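Local coordinates for intimin (Escherichia coli O127:H6 str. E2348/69, PDB 6TQD), which probably serves as an outer-membrane adhesin of attaching and effacing bacteria, its extracellular juncture domains forming an extended stalk, at residues Gln52-Gln57 and Asp61-Leu66. Numbering follows the deposited sequence. Where two conformers were deposited one is given.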
ATOM      1  N   GLN A  52      -2.319  -4.722  20.450  1.00 10.66           N
ATOM      2  CA  GLN A  52      -3.017  -4.790  21.716  1.00 12.45           C
ATOM      3  C   GLN A  52      -3.723  -6.129  21.826  1.00 11.80           C
ATOM      4  O   GLN A  52      -4.081  -6.748  20.820  1.00 10.66           O
ATOM      5  CB  GLN A  52      -4.075  -3.689  21.869  1.00 15.40           C
ATOM      6  CG  GLN A  52      -5.084  -3.679  20.751  1.00 14.35           C
ATOM      7  CD  GLN A  52      -6.156  -2.609  20.939  1.00 20.01           C
ATOM      8  OE1 GLN A  52      -7.342  -2.894  20.844  1.00 26.61           O
ATOM      9  NE2 GLN A  52      -5.735  -1.410  21.311  1.00 22.46           N
ATOM     10  N   HIS A  53      -3.918  -6.576  23.064  1.00 14.00           N
ATOM     11  CA  HIS A  53      -4.743  -7.741  23.301  1.00 17.58           C
ATOM     12  C   HIS A  53      -6.158  -7.476  22.805  1.00 18.08           C
ATOM     13  O   HIS A  53      -6.690  -6.370  22.950  1.00 19.64           O
ATOM     14  CB  HIS A  53      -4.751  -8.043  24.800  1.00 20.56           C
ATOM     15  CG  HIS A  53      -5.096  -9.462  25.124  1.00 25.94           C
ATOM     16  ND1 HIS A  53      -6.389  -9.875  25.365  1.00 27.88           N
ATOM     17  CD2 HIS A  53      -4.318 -10.567  25.240  1.00 26.59           C
ATOM     18  CE1 HIS A  53      -6.394 -11.172  25.620  1.00 28.90           C
ATOM     19  NE2 HIS A  53      -5.152 -11.616  25.553  1.00 27.61           N
ATOM     20  N   SER A  54      -6.761  -8.492  22.184  1.00 17.90           N
ATOM     21  CA  SER A  54      -8.100  -8.334  21.622  1.00 21.38           C
ATOM     22  C   SER A  54      -9.182  -8.225  22.687  1.00 25.66           C
ATOM     23  O   SER A  54     -10.326  -7.905  22.349  1.00 28.07           O
ATOM     24  CB  SER A  54      -8.424  -9.512  20.698  1.00 26.81           C
ATOM     25  OG  SER A  54      -7.458  -9.641  19.668  1.00 31.24           O
ATOM     26  N   GLY A  55      -8.852  -8.475  23.950  1.00 25.89           N
ATOM     27  CA  GLY A  55      -9.814  -8.390  25.028  1.00 30.93           C
ATOM     28  C   GLY A  55     -10.483  -9.695  25.382  1.00 36.12           C
ATOM     29  O   GLY A  55     -11.326  -9.718  26.291  1.00 40.37           O
ATOM     30  N   SER A  56     -10.141 -10.781  24.700  1.00 34.33           N
ATOM     31  CA  SER A  56     -10.677 -12.093  25.028  1.00 36.87           C
ATOM     32  C   SER A  56      -9.915 -12.622  26.242  1.00 36.94           C
ATOM     33  O   SER A  56      -9.087 -11.926  26.836  1.00 36.08           O
ATOM     34  CB  SER A  56     -10.582 -13.012  23.815  1.00 37.05           C
ATOM     35  OG  SER A  56      -9.243 -13.436  23.599  1.00 36.39           O
ATOM     36  N   GLN A  57     -10.186 -13.862  26.630  1.00 38.57           N
ATOM     37  CA  GLN A  57      -9.504 -14.469  27.764  1.00 40.87           C
ATOM     38  C   GLN A  57      -8.258 -15.250  27.357  1.00 34.93           C
ATOM     39  O   GLN A  57      -7.601 -15.830  28.228  1.00 35.34           O
ATOM     40  CB  GLN A  57     -10.470 -15.380  28.531  1.00 50.02           C
ATOM     41  CG  GLN A  57     -11.744 -14.697  29.011  1.00 57.82           C
ATOM     42  CD  GLN A  57     -12.794 -14.586  27.922  1.00 63.55           C
ATOM     43  OE1 GLN A  57     -12.526 -14.873  26.754  1.00 64.83           O
ATOM     44  NE2 GLN A  57     -14.000 -14.171  28.299  1.00 66.13           N
ATOM     45  N   ASP A  61      -4.307 -13.925  21.970  0.56 16.39           N
ATOM     46  CA  ASP A  61      -5.269 -13.252  21.097  0.56 17.63           C
ATOM     47  C   ASP A  61      -4.915 -11.771  21.023  0.56 14.72           C
ATOM     48  O   ASP A  61      -5.259 -10.993  21.920  0.56 15.18           O
ATOM     49  CB  ASP A  61      -6.689 -13.451  21.617  0.56 22.73           C
ATOM     50  CG  ASP A  61      -7.740 -12.890  20.679  0.56 26.47           C
ATOM     51  OD1 ASP A  61      -7.392 -12.542  19.531  0.56 29.13           O
ATOM     52  OD2 ASP A  61      -8.914 -12.791  21.094  0.56 32.11           O
ATOM     53  N   TYR A  62      -4.252 -11.380  19.935  1.00  9.68           N
ATOM     54  CA  TYR A  62      -3.795 -10.017  19.735  1.00 10.46           C
ATOM     55  C   TYR A  62      -4.285  -9.488  18.396  1.00 10.53           C
ATOM     56  O   TYR A  62      -4.645 -10.247  17.494  1.00 12.44           O
ATOM     57  CB  TYR A  62      -2.259  -9.953  19.780  1.00 12.42           C
ATOM     58  CG  TYR A  62      -1.755 -10.043  21.190  1.00  9.70           C
ATOM     59  CD1 TYR A  62      -1.523 -11.278  21.791  1.00 11.59           C
ATOM     60  CD2 TYR A  62      -1.538  -8.905  21.933  1.00  8.87           C
ATOM     61  CE1 TYR A  62      -1.087 -11.353  23.098  1.00 12.90           C
ATOM     62  CE2 TYR A  62      -1.086  -8.965  23.213  1.00 10.81           C
ATOM     63  CZ  TYR A  62      -0.880 -10.198  23.804  1.00 12.01           C
ATOM     64  OH  TYR A  62      -0.427 -10.250  25.099  1.00 12.96           O
ATOM     65  N   GLN A  63      -4.296  -8.172  18.290  1.00  9.33           N
ATOM     66  CA  GLN A  63      -4.704  -7.496  17.069  1.00  9.95           C
ATOM     67  C   GLN A  63      -3.841  -6.262  16.883  1.00 10.66           C
ATOM     68  O   GLN A  63      -3.315  -5.693  17.844  1.00 11.29           O
ATOM     69  CB  GLN A  63      -6.175  -7.077  17.129  1.00 13.02           C
ATOM     70  CG  GLN A  63      -6.496  -6.076  18.219  1.00 13.23           C
ATOM     71  CD  GLN A  63      -7.987  -6.014  18.538  1.00 16.83           C
ATOM     72  OE1 GLN A  63      -8.774  -6.838  18.069  1.00 20.35           O
ATOM     73  NE2 GLN A  63      -8.376  -5.012  19.312  1.00 18.35           N
ATOM     74  N   ALA A  64      -3.708  -5.842  15.636  1.00 10.34           N
ATOM     75  CA  ALA A  64      -2.972  -4.641  15.297  1.00 10.12           C
ATOM     76  C   ALA A  64      -3.968  -3.558  14.915  1.00 10.51           C
ATOM     77  O   ALA A  64      -4.896  -3.816  14.140  1.00 10.85           O
ATOM     78  CB  ALA A  64      -2.012  -4.899  14.137  1.00  9.73           C
ATOM     79  N   ILE A  65      -3.788  -2.374  15.485  1.00  9.02           N
ATOM     80  CA  ILE A  65      -4.478  -1.160  15.063  1.00  9.94           C
ATOM     81  C   ILE A  65      -3.529  -0.449  14.113  1.00  9.62           C
ATOM     82  O   ILE A  65      -2.451  -0.007  14.513  1.00 10.73           O
ATOM     83  CB  ILE A  65      -4.841  -0.272  16.255  1.00 12.47           C
ATOM     84  CG1 ILE A  65      -5.569  -1.080  17.338  1.00 16.87           C
ATOM     85  CG2 ILE A  65      -5.681   0.912  15.775  1.00 15.75           C
ATOM     86  CD1 ILE A  65      -6.730  -1.900  16.839  1.00 19.24           C
ATOM     87  N   LEU A  66      -3.921  -0.350  12.845  1.00 10.56           N
ATOM     88  CA  LEU A  66      -3.022   0.182  11.834  1.00  9.79           C
ATOM     89  C   LEU A  66      -3.019   1.708  11.860  1.00 11.31           C
ATOM     90  O   LEU A  66      -4.065   2.328  12.083  1.00 11.91           O
ATOM     91  CB  LEU A  66      -3.451  -0.315  10.457  1.00 10.72           C
ATOM     92  CG  LEU A  66      -2.854  -1.672  10.046  1.00 11.15           C
ATOM     93  CD1 LEU A  66      -3.125  -2.738  11.090  1.00 13.66           C
ATOM     94  CD2 LEU A  66      -3.360  -2.123   8.686  1.00 12.20           C
TER
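Q52 and Q63 form an antiparallel hydrogen-bonded pair at the loop end of a surface β-hairpin, strands 50-53 and 62-65, with 50-53 the outermost strand of a four-stranded sheet in the N-terminal domain. Q52 N reaches Q63 O at 3.0 Å and Q63 N returns to Q52 O at 2.9 Å. On the same face of the sheet the two side chains are also joined: Q63 NE2 donates to Q52 OE1 (2.8 Å), which lies in the Q63 amide plane, and the two amide planes are only 24° apart. The methylene CG1 of I65 packs against the Q52 amide. One step on, H53 and Y62 are a non-hydrogen-bonded pair whose rings meet T-shaped, the planes at 79°; CD2 on the imidazole edge sits 3.7 Å from CZ over one phenol face. W39, outside the hairpin, also meets the Y62 ring. D61 O lies over the centre of an H53 face while accepting a nearly straight bond from S54 N (2.9 Å). The D61 carboxylate, carried out by a CG opposite the backbone N (chi1 -174°), comes up to the serines of the turn in one of two deposited conformers: for this copy alone, S56 OG donates to the anti lone pair of OD2 at 2.6 Å, and S54 OG lies near OD1. Within the turn, G55 N bonds H53 ND1, and H53 NE2 bonds S58 O, which fixes the rotation of the imidazole. With ND1 accepting and NE2 donating, H53 is probably neutral here, and in that conformer the serine hydroxyl on OD2 would help to stabilise a charged D61 carboxylate.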